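Local coordinates for protein superoxide dismutase [Fe] (Sulfolobus solfataricus, PDB 1WB7) that destroys superoxide radicals, using one iron per subunit to convert them to hydrogen peroxide and dioxygen, at residues L14-D19 / L86-M91; Q121-T126 / L147-F152; L167-F172 / D186-W191. The protein carries 1 engineered substitution. All coordinates share one frame; numbering follows the deposited sequence.

Interaction 1 (L14-D19 / L86-M91)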
loop_
_atom_site.group_PDB
_atom_site.type_symbol
_atom_site.label_atom_id
_atom_site.label_comp_id
_atom_site.label_asym_id
_atom_site.label_seq_id
_atom_site.Cartn_x
_atom_site.Cartn_y
_atom_site.Cartn_z
ATOM N N LEU A 14 9.279 8.522 28.480
ATOM C CA LEU A 14 7.832 8.440 28.614
ATOM C C LEU A 14 7.416 9.656 29.449
ATOM O O LEU A 14 8.112 10.030 30.385
ATOM C CB LEU A 14 7.464 7.131 29.315
ATOM C CG LEU A 14 6.089 6.524 29.047
ATOM C CD1 LEU A 14 5.856 6.389 27.545
ATOM C CD2 LEU A 14 6.012 5.167 29.733
ATOM N N PRO A 15 6.282 10.295 29.118
ATOM C CA PRO A 15 5.818 11.476 29.861
ATOM C C PRO A 15 5.192 11.170 31.217
ATOM O O PRO A 15 4.857 12.084 31.975
ATOM C CB PRO A 15 4.793 12.110 28.916
ATOM C CG PRO A 15 5.077 11.469 27.566
ATOM C CD PRO A 15 5.438 10.070 27.935
ATOM N N TYR A 16 5.030 9.887 31.516
ATOM C CA TYR A 16 4.418 9.462 32.766
ATOM C C TYR A 16 4.838 8.038 33.083
ATOM O O TYR A 16 5.560 7.409 32.310
ATOM C CB TYR A 16 2.893 9.545 32.643
ATOM C CG TYR A 16 2.395 9.263 31.238
ATOM C CD1 TYR A 16 2.474 7.978 30.690
ATOM C CD2 TYR A 16 1.911 10.296 30.431
ATOM C CE1 TYR A 16 2.088 7.733 29.370
ATOM C CE2 TYR A 16 1.524 10.062 29.112
ATOM C CZ TYR A 16 1.620 8.780 28.589
ATOM O OH TYR A 16 1.279 8.556 27.276
ATOM N N LYS A 17 4.393 7.539 34.229
ATOM C CA LYS A 17 4.708 6.183 34.648
ATOM C C LYS A 17 3.960 5.254 33.703
ATOM O O LYS A 17 2.980 5.665 33.083
ATOM C CB LYS A 17 4.245 5.951 36.088
ATOM C CG LYS A 17 4.662 7.032 37.092
ATOM C CD LYS A 17 3.547 8.075 37.324
ATOM C CE LYS A 17 3.348 9.013 36.127
ATOM N NZ LYS A 17 2.172 9.927 36.253
ATOM N N ILE A 18 4.403 4.002 33.601
ATOM C CA ILE A 18 3.761 3.050 32.702
ATOM C C ILE A 18 2.336 2.659 33.106
ATOM O O ILE A 18 1.583 2.116 32.295
ATOM C CB ILE A 18 4.600 1.758 32.549
ATOM C CG1 ILE A 18 4.744 1.060 33.902
ATOM C CG2 ILE A 18 5.965 2.093 31.963
ATOM C CD1 ILE A 18 5.443 -0.287 33.820
ATOM N N ASP A 19 1.959 2.943 34.347
ATOM C CA ASP A 19 0.620 2.610 34.823
ATOM C C ASP A 19 -0.290 3.835 34.894
ATOM O O ASP A 19 -1.459 3.734 35.270
ATOM C CB ASP A 19 0.714 1.962 36.204
ATOM C CG ASP A 19 1.308 2.896 37.249
ATOM O OD1 ASP A 19 1.872 3.950 36.872
ATOM O OD2 ASP A 19 1.219 2.566 38.452
ATOM N N LEU A 86 4.546 10.859 19.250
ATOM C CA LEU A 86 3.396 11.750 19.276
ATOM C C LEU A 86 2.308 11.125 20.136
ATOM O O LEU A 86 1.629 11.806 20.904
ATOM C CB LEU A 86 2.856 11.972 17.863
ATOM C CG LEU A 86 3.689 12.815 16.902
ATOM C CD1 LEU A 86 2.971 12.888 15.576
ATOM C CD2 LEU A 86 3.904 14.219 17.481
ATOM N N TYR A 87 2.156 9.814 19.996
ATOM C CA TYR A 87 1.154 9.054 20.728
ATOM C C TYR A 87 1.275 9.221 22.241
ATOM O O TYR A 87 0.286 9.507 22.914
ATOM C CB TYR A 87 1.282 7.585 20.335
ATOM C CG TYR A 87 0.292 6.648 20.988
ATOM C CD1 TYR A 87 -1.085 6.823 20.826
ATOM C CD2 TYR A 87 0.739 5.544 21.714
ATOM C CE1 TYR A 87 -1.988 5.911 21.369
ATOM C CE2 TYR A 87 -0.153 4.630 22.259
ATOM C CZ TYR A 87 -1.511 4.814 22.082
ATOM O OH TYR A 87 -2.380 3.885 22.596
ATOM N N TRP A 88 2.486 9.045 22.776
ATOM C CA TRP A 88 2.718 9.173 24.218
ATOM C C TRP A 88 2.357 10.566 24.724
ATOM O O TRP A 88 1.705 10.706 25.757
ATOM C CB TRP A 88 4.188 8.909 24.567
ATOM C CG TRP A 88 4.718 7.614 24.077
ATOM C CD1 TRP A 88 5.898 7.416 23.418
ATOM C CD2 TRP A 88 4.088 6.331 24.169
ATOM N NE1 TRP A 88 6.039 6.091 23.090
ATOM C CE2 TRP A 88 4.942 5.402 23.538
ATOM C CE3 TRP A 88 2.882 5.876 24.721
ATOM C CZ2 TRP A 88 4.629 4.039 23.440
ATOM C CZ3 TRP A 88 2.570 4.518 24.623
ATOM C CH2 TRP A 88 3.441 3.619 23.988
ATOM N N GLU A 89 2.796 11.590 23.993
ATOM C CA GLU A 89 2.536 12.974 24.371
ATOM C C GLU A 89 1.085 13.380 24.138
ATOM O O GLU A 89 0.623 14.384 24.675
ATOM C CB GLU A 89 3.445 13.920 23.584
ATOM C CG GLU A 89 4.932 13.801 23.874
ATOM C CD GLU A 89 5.297 14.170 25.307
ATOM O OE1 GLU A 89 4.616 15.041 25.902
ATOM O OE2 GLU A 89 6.282 13.601 25.833
ATOM N N ASN A 90 0.366 12.602 23.339
ATOM C CA ASN A 90 -1.027 12.927 23.048
ATOM C C ASN A 90 -1.962 12.361 24.107
ATOM O O ASN A 90 -3.180 12.533 24.029
ATOM C CB ASN A 90 -1.423 12.389 21.670
ATOM C CG ASN A 90 -2.626 13.104 21.095
ATOM O OD1 ASN A 90 -3.531 12.480 20.537
ATOM N ND2 ASN A 90 -2.637 14.429 21.219
ATOM N N MET A 91 -1.392 11.672 25.092
ATOM C CA MET A 91 -2.188 11.101 26.167
ATOM C C MET A 91 -1.690 11.582 27.529
ATOM O O MET A 91 -0.582 12.100 27.650
ATOM C CB MET A 91 -2.148 9.570 26.113
ATOM C CG MET A 91 -2.745 8.980 24.850
ATOM S SD MET A 91 -2.801 7.187 24.900
ATOM C CE MET A 91 -1.030 6.800 24.785
#
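Leu14, Pro15 and Tyr16 meet Trp88 and its neighbours from three directions. Leu14 comes over a face of the indole: CD1 of Leu14 lies 4.0 Å from the centroid of the five-membered ring of Trp88 and 19° off its normal, a CH-pi contact. Over the opposite face of the indole stands CD2 of Tyr87, 3.6 Å above the plane and toward its rim, so the tryptophan is held between leucine and tyrosine. Pro15 crosses Trp88 at about a right angle, with CD of Pro15 3.8 Å from CB of Trp88; the same CD sits over the centre of the Tyr16 ring. Farther out, the carboxylate of Glu89 folds against the proline ring at an exposed edge.

Tyr16 brings the polar element. Its CG stands between the backbone N and the carbonyl carbon, with chi1 at 32° well short of a staggered value, and this directs the phenol at the end of helix 67-89. There OH of Tyr16 donates to O of Trp88 at 2.7 Å, in the carbonyl plane and on a lone pair, with a C=O...O angle of 118°. The same phenol lies 3.8 Å, measured from OH of Tyr16, from CB of Met91, while CE of Met91 lies over the centre of the Tyr87 ring.

The loop before helix 27-57 is thereby tied to the end of helix 67-89, these being the long helices of the alpha-hairpin domain. Trp88 NE1 is hydrogen-bonded to His38, and its ring packs edge-to-face on the iron ligand His33. Chemically, the buried phenol hydroxyl gives O of Trp88 a second and shorter partner besides its weak bond from N of Met91, while apolar groups on both faces probably limit the tilt of an indole about 6 Å from the iron.

Interaction 2 (Q121-T126 / L147-F152)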
loop_
_atom_site.group_PDB
_atom_site.type_symbol
_atom_site.label_atom_id
_atom_site.label_comp_id
_atom_site.label_asym_id
_atom_site.label_seq_id
_atom_site.Cartn_x
_atom_site.Cartn_y
_atom_site.Cartn_z
ATOM N N GLN A 121 -17.982 11.199 17.504
ATOM C CA GLN A 121 -18.688 10.145 16.784
ATOM C C GLN A 121 -18.032 9.834 15.449
ATOM O O GLN A 121 -17.735 8.680 15.145
ATOM C CB GLN A 121 -20.138 10.548 16.513
ATOM C CG GLN A 121 -21.022 10.635 17.728
ATOM C CD GLN A 121 -22.467 10.855 17.338
ATOM O OE1 GLN A 121 -22.790 11.802 16.626
ATOM N NE2 GLN A 121 -23.344 9.968 17.793
ATOM N N VAL A 122 -17.819 10.873 14.648
ATOM C CA VAL A 122 -17.212 10.710 13.334
ATOM C C VAL A 122 -15.797 10.148 13.422
ATOM O O VAL A 122 -15.412 9.310 12.606
ATOM C CB VAL A 122 -17.190 12.050 12.568
ATOM C CG1 VAL A 122 -16.481 11.887 11.232
ATOM C CG2 VAL A 122 -18.617 12.532 12.353
ATOM N N PHE A 123 -15.032 10.592 14.414
ATOM C CA PHE A 123 -13.661 10.115 14.577
ATOM C C PHE A 123 -13.654 8.647 14.983
ATOM O O PHE A 123 -12.877 7.850 14.465
ATOM C CB PHE A 123 -12.924 10.922 15.649
ATOM C CG PHE A 123 -11.437 10.701 15.650
ATOM C CD1 PHE A 123 -10.620 11.364 14.736
ATOM C CD2 PHE A 123 -10.855 9.804 16.536
ATOM C CE1 PHE A 123 -9.248 11.135 14.704
ATOM C CE2 PHE A 123 -9.484 9.563 16.514
ATOM C CZ PHE A 123 -8.676 10.230 15.594
ATOM N N THR A 124 -14.513 8.308 15.931
ATOM C CA THR A 124 -14.613 6.946 16.422
ATOM C C THR A 124 -15.036 6.029 15.276
ATOM O O THR A 124 -14.485 4.944 15.093
ATOM C CB THR A 124 -15.631 6.875 17.578
ATOM O OG1 THR A 124 -15.151 7.674 18.666
ATOM C CG2 THR A 124 -15.825 5.443 18.059
ATOM N N GLU A 125 -15.998 6.491 14.490
ATOM C CA GLU A 125 -16.503 5.732 13.354
ATOM C C GLU A 125 -15.397 5.504 12.329
ATOM O O GLU A 125 -15.231 4.398 11.806
ATOM C CB GLU A 125 -17.654 6.503 12.703
ATOM C CG GLU A 125 -18.285 5.819 11.510
ATOM C CD GLU A 125 -19.231 6.742 10.755
ATOM O OE1 GLU A 125 -19.676 7.753 11.341
ATOM O OE2 GLU A 125 -19.535 6.450 9.582
ATOM N N THR A 126 -14.637 6.557 12.047
ATOM C CA THR A 126 -13.562 6.474 11.073
ATOM C C THR A 126 -12.433 5.588 11.590
ATOM O O THR A 126 -11.869 4.794 10.840
ATOM C CB THR A 126 -13.028 7.878 10.730
ATOM O OG1 THR A 126 -14.106 8.678 10.225
ATOM C CG2 THR A 126 -11.951 7.799 9.668
ATOM N N LEU A 147 -9.565 20.677 10.047
ATOM C CA LEU A 147 -9.139 19.670 11.005
ATOM C C LEU A 147 -9.511 18.397 10.235
ATOM O O LEU A 147 -10.647 17.930 10.299
ATOM C CB LEU A 147 -9.941 19.779 12.307
ATOM C CG LEU A 147 -9.590 20.967 13.209
ATOM C CD1 LEU A 147 -10.561 21.036 14.384
ATOM C CD2 LEU A 147 -8.145 20.826 13.698
ATOM N N GLN A 148 -8.550 17.875 9.478
ATOM C CA GLN A 148 -8.745 16.697 8.635
ATOM C C GLN A 148 -8.499 15.352 9.308
ATOM O O GLN A 148 -7.398 15.075 9.800
ATOM C CB GLN A 148 -7.842 16.811 7.397
ATOM C CG GLN A 148 -7.959 15.664 6.399
ATOM C CD GLN A 148 -9.331 15.580 5.763
ATOM O OE1 GLN A 148 -9.764 16.502 5.070
ATOM N NE2 GLN A 148 -10.028 14.472 6.001
ATOM N N ILE A 149 -9.530 14.513 9.317
ATOM C CA ILE A 149 -9.421 13.178 9.894
ATOM C C ILE A 149 -8.756 12.260 8.863
ATOM O O ILE A 149 -8.942 12.428 7.661
ATOM C CB ILE A 149 -10.809 12.599 10.241
ATOM C CG1 ILE A 149 -11.401 13.330 11.451
ATOM C CG2 ILE A 149 -10.694 11.116 10.528
ATOM C CD1 ILE A 149 -12.855 12.972 11.725
ATOM N N MET A 150 -7.978 11.294 9.334
ATOM C CA MET A 150 -7.316 10.369 8.432
ATOM C C MET A 150 -6.934 9.093 9.155
ATOM O O MET A 150 -6.660 9.108 10.354
ATOM C CB MET A 150 -6.055 11.015 7.846
ATOM C CG MET A 150 -5.281 10.154 6.845
ATOM S SD MET A 150 -6.264 9.640 5.415
ATOM C CE MET A 150 -6.842 11.229 4.805
ATOM N N THR A 151 -6.950 7.981 8.425
ATOM C CA THR A 151 -6.527 6.708 8.991
ATOM C C THR A 151 -5.290 6.289 8.201
ATOM O O THR A 151 -5.257 6.401 6.970
ATOM C CB THR A 151 -7.613 5.587 8.877
ATOM O OG1 THR A 151 -8.081 5.493 7.525
ATOM C CG2 THR A 151 -8.783 5.863 9.817
ATOM N N PHE A 152 -4.264 5.845 8.921
ATOM C CA PHE A 152 -3.021 5.378 8.308
ATOM C C PHE A 152 -3.085 3.854 8.293
ATOM O O PHE A 152 -3.673 3.246 9.190
ATOM C CB PHE A 152 -1.793 5.745 9.159
ATOM C CG PHE A 152 -1.535 7.222 9.307
ATOM C CD1 PHE A 152 -0.593 7.669 10.236
ATOM C CD2 PHE A 152 -2.218 8.164 8.541
ATOM C CE1 PHE A 152 -0.338 9.030 10.406
ATOM C CE2 PHE A 152 -1.966 9.526 8.704
ATOM C CZ PHE A 152 -1.026 9.961 9.638
#
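The axes of helix 121-126 and strand 147-152 pass 9.2 Å apart and run nearly parallel, with 18° between their N-to-C directions; the closest alpha carbons are those of Phe123 and Ile149. Ile149 points at the helix and divides its branches among three residues spread over about one helical turn. Its CD1 meets CG1 of Val122 at 3.8 Å, its CG1 lies at the edge of the Phe123 ring, 3.9 Å from CD1 of Phe123, and its CG2 touches CG2 of Thr126 at 3.6 Å.

This is the helix-on-sheet layer of the C-terminal domain: helix 116-128 packs against a three-stranded antiparallel sheet in which 147-153 is an outermost strand within the chain, and Ile149 and Phe123 also reach the central strand 134-140.

Thr126 presents carbon to the strand because OG1, opposite its carbonyl carbon (chi1 -58°), turns back to its own helix and puts CG2 anti to the backbone N. OG1 of Thr126 donates to O of Val122 at 2.8 Å, and this oxygen also accepts from N of Thr126 on the opposite face of its plane. Two bonds thus grip the carbonyl, and CG2 of Thr126 faces CG2 of Thr151 at 3.7 Å. The hydroxyl of Thr151 is hydrogen-bonded to Gln68 of the second subunit, which also packs on Thr126 through its Ile67.

Interaction 3 (L167-F172 / D186-W191). With FE (Fe (III) ion), chain C.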
loop_
_atom_site.group_PDB
_atom_site.type_symbol
_atom_site.label_atom_id
_atom_site.label_comp_id
_atom_site.label_asym_id
_atom_site.label_seq_id
_atom_site.Cartn_x
_atom_site.Cartn_y
_atom_site.Cartn_z
ATOM N N LEU A 167 -4.242 15.108 16.903
ATOM C CA LEU A 167 -4.792 13.981 17.641
ATOM C C LEU A 167 -4.245 12.718 16.982
ATOM O O LEU A 167 -4.230 12.616 15.760
ATOM C CB LEU A 167 -6.318 13.980 17.523
ATOM C CG LEU A 167 -7.224 13.983 18.749
ATOM C CD1 LEU A 167 -8.610 13.506 18.312
ATOM C CD2 LEU A 167 -6.676 13.081 19.842
ATOM N N ILE A 168 -3.789 11.759 17.776
ATOM C CA ILE A 168 -3.280 10.530 17.197
ATOM C C ILE A 168 -3.653 9.316 18.029
ATOM O O ILE A 168 -3.447 9.287 19.246
ATOM C CB ILE A 168 -1.741 10.587 16.992
ATOM C CG1 ILE A 168 -1.257 9.260 16.395
ATOM C CG2 ILE A 168 -1.034 10.896 18.306
ATOM C CD1 ILE A 168 0.121 9.339 15.749
ATOM N N LEU A 169 -4.226 8.318 17.360
ATOM C CA LEU A 169 -4.641 7.081 18.017
ATOM C C LEU A 169 -3.952 5.877 17.378
ATOM O O LEU A 169 -4.085 5.650 16.175
ATOM C CB LEU A 169 -6.158 6.917 17.906
ATOM C CG LEU A 169 -6.752 5.563 18.307
ATOM C CD1 LEU A 169 -6.506 5.299 19.787
ATOM C CD2 LEU A 169 -8.250 5.564 18.007
ATOM N N ASP A 170 -3.221 5.109 18.180
ATOM C CA ASP A 170 -2.529 3.922 17.680
ATOM C C ASP A 170 -3.522 2.768 17.520
ATOM O O ASP A 170 -4.215 2.393 18.471
ATOM C CB ASP A 170 -1.424 3.499 18.653
ATOM C CG ASP A 170 -0.562 2.371 18.103
ATOM O OD1 ASP A 170 -0.889 1.825 17.027
ATOM O OD2 ASP A 170 0.448 2.026 18.751
ATOM N N GLU A 171 -3.583 2.194 16.324
ATOM C CA GLU A 171 -4.497 1.093 16.090
ATOM C C GLU A 171 -3.825 -0.228 15.730
ATOM O O GLU A 171 -4.453 -1.107 15.152
ATOM C CB GLU A 171 -5.531 1.472 15.026
ATOM C CG GLU A 171 -6.481 2.571 15.482
ATOM C CD GLU A 171 -7.638 2.779 14.528
ATOM O OE1 GLU A 171 -8.493 1.871 14.415
ATOM O OE2 GLU A 171 -7.688 3.846 13.887
ATOM N N PHE A 172 -2.540 -0.362 16.050
ATOM C CA PHE A 172 -1.858 -1.629 15.816
ATOM C C PHE A 172 -2.401 -2.484 16.950
ATOM O O PHE A 172 -2.786 -1.957 17.990
ATOM C CB PHE A 172 -0.340 -1.492 15.956
ATOM C CG PHE A 172 0.373 -1.313 14.646
ATOM C CD1 PHE A 172 0.174 -0.164 13.879
ATOM C CD2 PHE A 172 1.226 -2.304 14.165
ATOM C CE1 PHE A 172 0.821 -0.007 12.645
ATOM C CE2 PHE A 172 1.874 -2.157 12.935
ATOM C CZ PHE A 172 1.672 -1.007 12.174
ATOM N N ASP A 186 -13.642 -1.234 21.678
ATOM C CA ASP A 186 -13.741 -0.924 23.103
ATOM C C ASP A 186 -12.523 -0.118 23.535
ATOM O O ASP A 186 -12.619 0.775 24.383
ATOM C CB ASP A 186 -13.843 -2.205 23.938
ATOM C CG ASP A 186 -15.152 -2.943 23.715
ATOM O OD1 ASP A 186 -16.170 -2.281 23.432
ATOM O OD2 ASP A 186 -15.173 -4.183 23.837
ATOM N N TYR A 187 -11.378 -0.445 22.946
ATOM C CA TYR A 187 -10.128 0.257 23.222
ATOM C C TYR A 187 -10.272 1.697 22.732
ATOM O O TYR A 187 -9.860 2.639 23.405
ATOM C CB TYR A 187 -8.978 -0.439 22.488
ATOM C CG TYR A 187 -7.804 0.453 22.149
ATOM C CD1 TYR A 187 -6.965 0.950 23.144
ATOM C CD2 TYR A 187 -7.524 0.784 20.824
ATOM C CE1 TYR A 187 -5.867 1.759 22.828
ATOM C CE2 TYR A 187 -6.432 1.591 20.493
ATOM C CZ TYR A 187 -5.605 2.075 21.501
ATOM O OH TYR A 187 -4.525 2.866 21.176
ATOM N N VAL A 188 -10.864 1.862 21.554
ATOM C CA VAL A 188 -11.061 3.191 20.994
ATOM C C VAL A 188 -11.937 4.030 21.926
ATOM O O VAL A 188 -11.639 5.202 22.169
ATOM C CB VAL A 188 -11.711 3.121 19.588
ATOM C CG1 VAL A 188 -12.011 4.524 19.075
ATOM C CG2 VAL A 188 -10.779 2.404 18.624
ATOM N N ASN A 189 -13.007 3.436 22.457
ATOM C CA ASN A 189 -13.891 4.168 23.366
ATOM C C ASN A 189 -13.151 4.566 24.636
ATOM O O ASN A 189 -13.289 5.690 25.117
ATOM C CB ASN A 189 -15.115 3.334 23.760
ATOM C CG ASN A 189 -16.101 3.148 22.617
ATOM O OD1 ASN A 189 -16.315 4.054 21.801
ATOM N ND2 ASN A 189 -16.730 1.971 22.566
ATOM N N ALA A 190 -12.367 3.640 25.180
ATOM C CA ALA A 190 -11.617 3.901 26.405
ATOM C C ALA A 190 -10.548 4.976 26.225
ATOM O O ALA A 190 -10.280 5.761 27.133
ATOM C CB ALA A 190 -10.975 2.614 26.897
ATOM N N TRP A 191 -9.946 5.004 25.042
ATOM C CA TRP A 191 -8.891 5.956 24.725
ATOM C C TRP A 191 -9.285 7.423 24.917
ATOM O O TRP A 191 -8.466 8.235 25.348
ATOM C CB TRP A 191 -8.420 5.715 23.290
ATOM C CG TRP A 191 -7.522 6.767 22.745
ATOM C CD1 TRP A 191 -6.197 6.943 23.018
ATOM C CD2 TRP A 191 -7.877 7.772 21.794
ATOM N NE1 TRP A 191 -5.702 7.992 22.286
ATOM C CE2 TRP A 191 -6.713 8.521 21.526
ATOM C CE3 TRP A 191 -9.069 8.112 21.140
ATOM C CZ2 TRP A 191 -6.703 9.590 20.630
ATOM C CZ3 TRP A 191 -9.058 9.177 20.247
ATOM C CH2 TRP A 191 -7.882 9.902 20.002
HETATM FE FE FE C . 2.152 1.097 18.688
HETATM O O HOH W 1 -3.668 10.110 22.092
HETATM O O HOH W 2 1.906 0.977 16.326
#
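Leu169 drives into the Trp191 indole, and this is the tight part of the contact: CD1 of Leu169 lies 3.4 Å from the centroid of the five-membered ring of Trp191, only 9° off the normal, a CH-pi contact over that ring, toward the rim of the indole as a whole. With CG anti to the backbone N (chi1 169°), Leu169 reaches across to helix 184-191. Leu167 closes on the far end of the indole, its CD2 3.4 Å from CH2 of Trp191. Packing slackens toward Val188, where CG1 of Val188 and CD2 of Leu169 are 4.0 Å apart.

Tyr187 slides past Leu169 in the opposite direction, and its OH donates to O of Asp170 at 2.8 Å, in the carbonyl plane on a lone pair. In this way the helix probably helps hold the backbone of an iron ligand. The site is that of the iron/manganese superoxide dismutases: OD2 of Asp170 binds the iron at 1.9 Å, His33, His84 and His174 supply three more ligands, and a water at 2.4 Å from the iron is the fifth. The second carboxylate oxygen, OD1, accepts from N of Phe172 at 2.9 Å, approached from above the carboxylate plane, which closes an Asx turn and probably restrains rotation of the ligand.

Beside NE1 of Trp191 the contact is looser: a water accepts from NE1 and also bonds to O of Ile168. A leucine in place of Trp191 would probably deprive CD1 of Leu169 of its aromatic face, open a gap beside Leu167 and leave the bridging water without its indole donor. On the metal side the iron-bound water donates a weak bond to OD1 of Asp170, and the Phe172 ring stacks on His155.

Interaction 3 joins the other two, whose centres lie 21 Å apart and nearest atoms about 7 Å. On one side interaction 1, from the alpha-hairpin domain, meets it through probable hydrogen bonds: OH of Tyr87 to OH of Tyr187 at 2.8 Å, and OD1 of Asn90 to N of Ile168 at 2.9 Å. On the other, interaction 2 shares its apolar core, with CE2 of Phe123 3.8 Å from CZ3 of Trp191, and strands 147-153 and 165-170 belong to one sheet. Asp170 of interaction 3 binds the iron, the Trp88 side chain of interaction 1 is about 6 Å from it, and in interaction 2 the Phe123 side chain is about 10 Å from that of Asp170.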